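Local coordinates for protein N-acetylneuraminate lyase (Fusobacterium nucleatum subsp. nucleatum ATCC 25586, PDB 5ZKA) that belongs to the dihydrodipicolinate synthetase family of TIM-barrel proteins, at residues Ile68-Lys73 with Leu99-Glu104; Arg75-Ala80 with Leu90-Gly95. All coordinates share one frame; numbering follows the deposited sequence.

Contact 1 (Ile68-Lys73 with Leu99-Glu104)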
loop_
_atom_site.group_PDB
_atom_site.type_symbol
_atom_site.label_atom_id
_atom_site.label_comp_id
_atom_site.label_asym_id
_atom_site.label_seq_id
_atom_site.Cartn_x
_atom_site.Cartn_y
_atom_site.Cartn_z
ATOM N N ILE A 68 -21.815 12.667 -18.147
ATOM C CA ILE A 68 -22.134 13.517 -19.287
ATOM C C ILE A 68 -22.425 12.654 -20.516
ATOM O O ILE A 68 -22.197 11.441 -20.534
ATOM C CB ILE A 68 -21.018 14.545 -19.582
ATOM C CG1 ILE A 68 -19.810 13.863 -20.219
ATOM C CG2 ILE A 68 -20.581 15.238 -18.287
ATOM C CD1 ILE A 68 -18.627 14.777 -20.452
ATOM N N SER A 69 -22.956 13.301 -21.550
ATOM C CA SER A 69 -23.430 12.594 -22.731
ATOM C C SER A 69 -22.288 12.264 -23.693
ATOM O O SER A 69 -21.198 12.840 -23.635
ATOM C CB SER A 69 -24.484 13.426 -23.460
ATOM O OG SER A 69 -23.857 14.522 -24.110
ATOM N N THR A 70 -22.571 11.324 -24.605
ATOM C CA THR A 70 -21.590 10.945 -25.616
ATOM C C THR A 70 -21.133 12.155 -26.424
ATOM O O THR A 70 -19.934 12.330 -26.668
ATOM C CB THR A 70 -22.180 9.877 -26.540
ATOM O OG1 THR A 70 -22.619 8.755 -25.755
ATOM C CG2 THR A 70 -21.138 9.408 -27.536
ATOM N N GLU A 71 -22.071 13.008 -26.838
ATOM C CA GLU A 71 -21.684 14.189 -27.612
ATOM C C GLU A 71 -20.853 15.142 -26.770
ATOM O O GLU A 71 -19.908 15.760 -27.272
ATOM C CB GLU A 71 -22.921 14.902 -28.160
ATOM C CG GLU A 71 -23.598 14.165 -29.316
ATOM C CD GLU A 71 -22.622 13.742 -30.412
ATOM O OE1 GLU A 71 -22.284 14.589 -31.267
ATOM O OE2 GLU A 71 -22.204 12.560 -30.425
ATOM N N GLU A 72 -21.181 15.263 -25.487
ATOM C CA GLU A 72 -20.397 16.116 -24.612
ATOM C C GLU A 72 -18.991 15.558 -24.422
ATOM O O GLU A 72 -18.016 16.320 -24.403
ATOM C CB GLU A 72 -21.134 16.295 -23.283
ATOM C CG GLU A 72 -22.280 17.300 -23.412
ATOM C CD GLU A 72 -23.246 17.314 -22.237
ATOM O OE1 GLU A 72 -23.348 16.300 -21.515
ATOM O OE2 GLU A 72 -23.906 18.362 -22.037
ATOM N N LYS A 73 -18.862 14.225 -24.313
ATOM C CA LYS A 73 -17.530 13.627 -24.260
ATOM C C LYS A 73 -16.726 13.974 -25.507
ATOM O O LYS A 73 -15.541 14.326 -25.418
ATOM C CB LYS A 73 -17.623 12.109 -24.112
ATOM C CG LYS A 73 -18.164 11.636 -22.771
ATOM C CD LYS A 73 -18.584 10.156 -22.876
ATOM C CE LYS A 73 -19.288 9.659 -21.620
ATOM N NZ LYS A 73 -19.520 8.166 -21.683
ATOM N N LEU A 99 -20.324 -0.973 -24.778
ATOM C CA LEU A 99 -19.162 -1.240 -25.622
ATOM C C LEU A 99 -19.272 -0.527 -26.967
ATOM O O LEU A 99 -18.265 -0.031 -27.497
ATOM C CB LEU A 99 -18.992 -2.745 -25.822
ATOM C CG LEU A 99 -17.802 -3.243 -26.655
ATOM C CD1 LEU A 99 -16.481 -2.592 -26.233
ATOM C CD2 LEU A 99 -17.698 -4.780 -26.569
ATOM N N ASN A 100 -20.483 -0.466 -27.535
ATOM C CA ASN A 100 -20.684 0.267 -28.789
ATOM C C ASN A 100 -20.288 1.741 -28.650
ATOM O O ASN A 100 -19.744 2.342 -29.589
ATOM C CB ASN A 100 -22.140 0.155 -29.235
ATOM C CG ASN A 100 -22.469 -1.202 -29.872
ATOM O OD1 ASN A 100 -21.696 -2.155 -29.779
ATOM N ND2 ASN A 100 -23.626 -1.285 -30.507
ATOM N N GLU A 101 -20.569 2.347 -27.490
ATOM C CA GLU A 101 -20.129 3.721 -27.256
ATOM C C GLU A 101 -18.612 3.797 -27.157
ATOM O O GLU A 101 -17.993 4.731 -27.685
ATOM C CB GLU A 101 -20.764 4.283 -25.977
ATOM C CG GLU A 101 -20.406 5.760 -25.721
ATOM C CD GLU A 101 -20.750 6.236 -24.317
ATOM O OE1 GLU A 101 -20.943 5.384 -23.419
ATOM O OE2 GLU A 101 -20.823 7.473 -24.116
ATOM N N ALA A 102 -18.001 2.821 -26.479
ATOM C CA ALA A 102 -16.554 2.822 -26.293
ATOM C C ALA A 102 -15.829 2.752 -27.631
ATOM O O ALA A 102 -14.829 3.449 -27.846
ATOM C CB ALA A 102 -16.148 1.652 -25.387
ATOM N N VAL A 103 -16.326 1.926 -28.551
ATOM C CA VAL A 103 -15.714 1.830 -29.873
ATOM C C VAL A 103 -15.941 3.114 -30.665
ATOM O O VAL A 103 -15.027 3.620 -31.329
ATOM C CB VAL A 103 -16.258 0.599 -30.619
ATOM C CG1 VAL A 103 -15.908 0.678 -32.105
ATOM C CG2 VAL A 103 -15.731 -0.705 -29.982
ATOM N N GLU A 104 -17.162 3.653 -30.616
ATOM C CA GLU A 104 -17.462 4.904 -31.304
ATOM C C GLU A 104 -16.544 6.027 -30.832
ATOM O O GLU A 104 -15.967 6.764 -31.644
ATOM C CB GLU A 104 -18.925 5.277 -31.071
ATOM C CG GLU A 104 -19.333 6.605 -31.691
ATOM C CD GLU A 104 -20.770 6.972 -31.377
ATOM O OE1 GLU A 104 -21.584 6.052 -31.147
ATOM O OE2 GLU A 104 -21.092 8.179 -31.365
#

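Contact 2 (Arg75-Ala80 with Leu90-Gly95)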
loop_
_atom_site.group_PDB
_atom_site.type_symbol
_atom_site.label_atom_id
_atom_site.label_comp_id
_atom_site.label_asym_id
_atom_site.label_seq_id
_atom_site.Cartn_x
_atom_site.Cartn_y
_atom_site.Cartn_z
ATOM N N ARG A 75 -16.970 16.563 -27.476
ATOM C CA ARG A 75 -16.567 17.964 -27.512
ATOM C C ARG A 75 -15.383 18.225 -26.583
ATOM O O ARG A 75 -14.487 19.012 -26.912
ATOM C CB ARG A 75 -17.748 18.863 -27.144
ATOM C CG ARG A 75 -17.440 20.354 -27.274
ATOM C CD ARG A 75 -17.416 20.804 -28.741
ATOM N NE ARG A 75 -16.848 22.146 -28.908
ATOM C CZ ARG A 75 -15.796 22.429 -29.676
ATOM N NH1 ARG A 75 -15.195 21.466 -30.366
ATOM N NH2 ARG A 75 -15.340 23.676 -29.762
ATOM N N VAL A 76 -15.357 17.570 -25.418
ATOM C CA VAL A 76 -14.197 17.678 -24.530
ATOM C C VAL A 76 -12.939 17.188 -25.239
ATOM O O VAL A 76 -11.887 17.836 -25.194
ATOM C CB VAL A 76 -14.443 16.897 -23.227
ATOM C CG1 VAL A 76 -13.141 16.742 -22.432
ATOM C CG2 VAL A 76 -15.510 17.590 -22.393
ATOM N N PHE A 77 -13.031 16.035 -25.909
ATOM C CA PHE A 77 -11.875 15.497 -26.622
ATOM C C PHE A 77 -11.411 16.443 -27.723
ATOM O O PHE A 77 -10.203 16.594 -27.948
ATOM C CB PHE A 77 -12.198 14.131 -27.229
ATOM C CG PHE A 77 -12.302 13.011 -26.225
ATOM C CD1 PHE A 77 -11.255 12.719 -25.360
ATOM C CD2 PHE A 77 -13.431 12.212 -26.188
ATOM C CE1 PHE A 77 -11.355 11.679 -24.445
ATOM C CE2 PHE A 77 -13.531 11.152 -25.279
ATOM C CZ PHE A 77 -12.494 10.889 -24.409
ATOM N N GLU A 78 -12.354 17.061 -28.445
ATOM C CA GLU A 78 -11.982 18.002 -29.509
ATOM C C GLU A 78 -11.196 19.185 -28.962
ATOM O O GLU A 78 -10.156 19.571 -29.512
ATOM C CB GLU A 78 -13.217 18.549 -30.226
ATOM C CG GLU A 78 -14.151 17.567 -30.818
ATOM C CD GLU A 78 -15.392 18.253 -31.358
ATOM O OE1 GLU A 78 -15.303 19.454 -31.711
ATOM O OE2 GLU A 78 -16.457 17.596 -31.412
ATOM N N ILE A 79 -11.731 19.827 -27.928
ATOM C CA ILE A 79 -11.091 21.011 -27.367
ATOM C C ILE A 79 -9.719 20.657 -26.805
ATOM O O ILE A 79 -8.730 21.357 -27.051
ATOM C CB ILE A 79 -12.001 21.645 -26.299
ATOM C CG1 ILE A 79 -13.285 22.161 -26.960
ATOM C CG2 ILE A 79 -11.282 22.775 -25.544
ATOM C CD1 ILE A 79 -14.445 22.308 -25.993
ATOM N N ALA A 80 -9.634 19.543 -26.069
ATOM C CA ALA A 80 -8.386 19.209 -25.388
ATOM C C ALA A 80 -7.230 19.081 -26.374
ATOM O O ALA A 80 -6.162 19.671 -26.169
ATOM C CB ALA A 80 -8.551 17.924 -24.571
ATOM N N LEU A 90 -1.043 12.785 -24.546
ATOM C CA LEU A 90 -2.484 12.743 -24.346
ATOM C C LEU A 90 -2.956 11.301 -24.343
ATOM O O LEU A 90 -2.609 10.536 -25.247
ATOM C CB LEU A 90 -3.216 13.506 -25.446
ATOM C CG LEU A 90 -2.984 15.009 -25.546
ATOM C CD1 LEU A 90 -3.716 15.523 -26.756
ATOM C CD2 LEU A 90 -3.489 15.690 -24.304
ATOM N N ILE A 91 -3.767 10.948 -23.347
ATOM C CA ILE A 91 -4.478 9.673 -23.294
ATOM C C ILE A 91 -5.969 9.979 -23.266
ATOM O O ILE A 91 -6.410 10.853 -22.510
ATOM C CB ILE A 91 -4.081 8.837 -22.061
ATOM C CG1 ILE A 91 -2.585 8.507 -22.059
ATOM C CG2 ILE A 91 -4.929 7.525 -21.985
ATOM C CD1 ILE A 91 -2.087 8.001 -20.678
ATOM N N ALA A 92 -6.745 9.261 -24.079
ATOM C CA ALA A 92 -8.187 9.454 -24.129
ATOM C C ALA A 92 -8.864 8.253 -23.487
ATOM O O ALA A 92 -8.752 7.132 -23.995
ATOM C CB ALA A 92 -8.664 9.635 -25.576
ATOM N N GLN A 93 -9.561 8.485 -22.375
ATOM C CA GLN A 93 -10.345 7.439 -21.723
ATOM C C GLN A 93 -11.695 7.321 -22.425
ATOM O O GLN A 93 -12.478 8.277 -22.423
ATOM C CB GLN A 93 -10.521 7.769 -20.240
ATOM C CG GLN A 93 -10.853 6.564 -19.347
ATOM C CD GLN A 93 -12.274 6.091 -19.517
ATOM O OE1 GLN A 93 -12.542 4.896 -19.565
ATOM N NE2 GLN A 93 -13.197 7.032 -19.616
ATOM N N VAL A 94 -11.969 6.163 -23.034
ATOM C CA VAL A 94 -13.178 5.967 -23.827
ATOM C C VAL A 94 -14.057 4.836 -23.297
ATOM O O VAL A 94 -15.073 4.511 -23.912
ATOM C CB VAL A 94 -12.842 5.727 -25.312
ATOM C CG1 VAL A 94 -12.091 6.929 -25.896
ATOM C CG2 VAL A 94 -12.040 4.446 -25.480
ATOM N N GLY A 95 -13.708 4.246 -22.152
ATOM C CA GLY A 95 -14.462 3.117 -21.644
ATOM C C GLY A 95 -15.846 3.502 -21.158
ATOM O O GLY A 95 -16.142 4.666 -20.875
#

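Contact 1 (Ile68-Lys73 with Leu99-Glu104)
Glu101 extends a single carboxylate oxygen, OE2, into the space between Thr70 and Lys73, and both grip it. The hydroxyl OG1 of Thr70 donates to Glu101 OE2 at 2.7 Å, while the ammonium NZ of Lys73 lies 2.8 Å from the same Glu101 OE2 in a hydrogen-bonded salt bridge. The two donors arrive from opposite faces of the carboxylate, Thr70 OG1 50° and Lys73 NZ 40° out of its plane, which should limit the tilting of the group. Glutamate suits this place because it is long enough to cross the gap: with CG anti to the backbone N (chi1 -176°) and the chain extended beyond it, the glutamate and threonine side chains approach from opposite directions, whereas the lysine chain crosses the glutamate at about a right angle. Lys73 is buried, so the ion pair probably offsets the cost of burying its charge. The methyl CG2 of Thr70 touches Glu104 OE2 at 4.0 Å, a loose contact near the solvent-exposed Glu104; that carboxylate has its salt bridge with Lys74.

The two segments open helices 70-84 and 99-112, neighbouring helices on the outside of the TIM barrel, and the contact ties their N-terminal turns together. Farther out, Ser96 OG binds the other oxygen of the carboxylate, Glu101 OE1, so both oxygens are engaged. The start of helix 70-84 is fixed by a capping box: Ser69, the N-cap, accepts from Glu72 N through OG at 3.1 Å, and Ser69 N donates to Glu72 OE1 at 3.0 Å, nearly straight. Serine and glutamate suit these positions because each supplies an acceptor to an N-H of the helix start. Glu72 OE1 also forms a salt bridge with Arg283.

Contact 2 (Arg75-Ala80 with Leu90-Gly95)
A chi1 of -73° sets CG of Phe77 anti to its carbonyl carbon, and chi2 of -56° turns the ring so that its far edge reaches the strand, although the side chain leaves the helix alongside rather than straight at it. There CE1 of Phe77 lies 3.6 Å from CB of Ala92, which approaches the ring obliquely. The ring's leading atom, CZ of Phe77, comes to 3.3 Å from the carbonyl O of Gln93, which sits at the edge of the ring, in its plane, where the slightly positive C-H groups can face the oxygen. CG1 of Val94 adds a looser contact, 4.2 Å from CZ of Phe77.

Helix 70-84 here lies against strand 89-93 within a beta-alpha-beta unit of the TIM barrel, whose first strand is 55-58. A large flat ring suits the helix side because it spans the interval to the sheet; the small Ala92 suits the strand by letting the ring come close to the backbone. Val109 and Leu112 of helix 99-112 and Val58 also pack on Phe77. The Gln93 side chain is held by Gly59 O at NE2 and Val120 N at OE1, and this same Gln93 OE1 accepts from Gly95 N at 2.9 Å.

How the contacts relate
Contact 1 and contact 2 lie about 11 Å apart, centre to centre, on the same side of the chain's centre, and share helix 70-84. Contact 1 uses its N-terminal turn, contact 2 the turns that follow. In sequence contact 2 is nested inside contact 1: helix 70-84 leads to strand 89-93, which is followed by helix 99-112. One helix is thus joined outward to its neighbour by polar groups and inward to the parallel sheet largely by apolar ones, the partly exposed and the buried layers of one barrel wall. The two contacts also touch directly, Ala102 CB lying 3.4 Å from Val94 O.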